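Local coordinates for uncharacterized protein (Pseudomonas aeruginosa, PDB 6P8P) that is a HORMA domain protein of a type III CBASS phage-resistance system, and probably helps regulate its cGAS-like nucleotidyltransferase, at residues I61-D66 with E94-D99. The protein carries 2 engineered substitutions. Sequence-based numbering, arbitrary orientation. Where two conformers were deposited one is given.
Sequences IVATCD and EPLKGD
C65, the first residue beyond strand 61-64, presses its side chain into the type I beta turn that runs from E94 to K97, and this is the tightly packed half of the contact. The evidence is a cluster of short approaches to backbone oxygens: CB of C65 lies 3.2 Å from the O of K97, and SG of C65 comes to 3.4 Å from the O of P95. A chi1 of 70° folds SG back over its own backbone, which carries the sulfur toward the E94-P95 side of the turn. The turn is closed by its own bond from N of K97 to O of E94. One residue on, N of D66 donates to O of K97 at 2.8 Å; the N-H...O angle of 166° makes this bond nearly straight, although the donor is tilted 32° from the carbonyl plane. Deeper in, the apolar side is thin: CB of A63 meets CD2 of L96 at 4.0 Å.

The solvent side is looser. D66 and K97 extend side by side in the same direction, and in one of the two conformers modelled for D66 a long, weak salt bridge joins its OD2 to NZ of K97 at 3.4 Å, with a water bridging the same two atoms; this link is therefore tentative. Other waters link O of D66 to O of E94 and OG1 of T64 to O of D99.

E94 and D99 turn their carboxylates elsewhere, to K32 and R124. Strand 61-64 runs between antiparallel neighbours 69-75 and 101-106 in the sheet of the HORMA domain, while A63 and P95 both rest on L28 of helix 17-29, so the contact joins the end of a central strand to the loop leading into strand 101-106.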
# COMPACT_ATOMS: atom_id res chain seq x y z
N ILE A 61 11.93 10.59 3.69
CA ILE A 61 10.90 11.14 2.82
C ILE A 61 11.27 12.59 2.52
O ILE A 61 11.56 13.36 3.45
CB ILE A 61 9.52 11.04 3.48
CG1 ILE A 61 9.13 9.59 3.67
CG2 ILE A 61 8.52 11.83 2.65
CD1 ILE A 61 8.03 9.37 4.70
N VAL A 62 11.36 12.95 1.25
CA VAL A 62 11.82 14.30 0.89
C VAL A 62 10.75 15.05 0.14
O VAL A 62 10.35 14.64 -0.95
CB VAL A 62 13.11 14.27 0.06
CG1 VAL A 62 13.56 15.70 -0.23
CG2 VAL A 62 14.19 13.49 0.78
N ALA A 63 10.33 16.18 0.69
CA ALA A 63 9.42 17.10 0.02
C ALA A 63 10.22 18.26 -0.55
O ALA A 63 11.12 18.78 0.13
CB ALA A 63 8.37 17.63 1.00
N THR A 64 9.94 18.61 -1.80
CA THR A 64 10.52 19.74 -2.51
C THR A 64 9.41 20.69 -2.93
O THR A 64 8.27 20.28 -3.16
CB THR A 64 11.34 19.29 -3.73
OG1 THR A 64 10.54 18.48 -4.59
CG2 THR A 64 12.56 18.49 -3.31
N CYS A 65 9.73 21.98 -3.02
CA CYS A 65 8.71 22.97 -3.32
C CYS A 65 9.42 24.26 -3.74
O CYS A 65 10.65 24.30 -3.80
CB CYS A 65 7.81 23.23 -2.12
SG CYS A 65 8.68 24.15 -0.74
N ASP A 66 8.62 25.29 -4.04
CA ASP A 66 9.13 26.66 -4.16
C ASP A 66 9.43 27.15 -2.74
O ASP A 66 8.62 27.81 -2.08
CB ASP A 66 8.12 27.57 -4.85
CG ASP A 66 8.52 29.04 -4.80
OD1 ASP A 66 9.72 29.32 -4.62
OD2 ASP A 66 7.62 29.90 -4.92
N GLU A 94 5.39 27.13 3.85
CA GLU A 94 4.42 26.29 3.14
C GLU A 94 5.16 25.15 2.44
O GLU A 94 5.80 25.38 1.40
CB GLU A 94 3.60 27.11 2.14
CG GLU A 94 2.60 26.28 1.33
CD GLU A 94 1.79 27.10 0.33
OE1 GLU A 94 1.84 28.34 0.38
OE2 GLU A 94 1.07 26.50 -0.51
N PRO A 95 5.12 23.92 2.96
CA PRO A 95 6.11 22.92 2.54
C PRO A 95 5.88 22.33 1.15
O PRO A 95 6.78 21.68 0.61
CB PRO A 95 5.98 21.84 3.63
CG PRO A 95 5.24 22.46 4.75
CD PRO A 95 4.33 23.46 4.12
N LEU A 96 4.70 22.51 0.56
CA LEU A 96 4.44 22.05 -0.80
C LEU A 96 4.09 23.21 -1.73
O LEU A 96 3.38 23.05 -2.72
CB LEU A 96 3.34 21.00 -0.81
CG LEU A 96 3.63 19.72 -0.00
CD1 LEU A 96 2.46 18.76 -0.10
CD2 LEU A 96 4.91 19.04 -0.43
N LYS A 97 4.63 24.39 -1.46
CA LYS A 97 4.33 25.57 -2.25
C LYS A 97 4.73 25.38 -3.71
O LYS A 97 5.83 24.89 -4.01
CB LYS A 97 5.05 26.77 -1.65
CG LYS A 97 4.67 28.10 -2.29
CD LYS A 97 5.41 29.21 -1.56
CE LYS A 97 4.81 30.57 -1.89
NZ LYS A 97 4.70 30.77 -3.35
N GLY A 98 3.83 25.75 -4.62
CA GLY A 98 4.22 25.84 -6.01
C GLY A 98 4.41 24.48 -6.64
O GLY A 98 3.61 23.56 -6.45
N ASP A 99 5.49 24.35 -7.40
CA ASP A 99 5.83 23.14 -8.16
C ASP A 99 6.47 22.14 -7.20
O ASP A 99 7.69 22.04 -7.07
CB ASP A 99 6.74 23.47 -9.32
CG ASP A 99 7.13 22.25 -10.12
OD1 ASP A 99 6.42 21.24 -10.05
OD2 ASP A 99 8.15 22.31 -10.83
O HOH W 1 9.71 20.03 -6.50
O HOH W 2 7.55 27.39 0.82
O HOH W 3 5.05 29.49 -6.03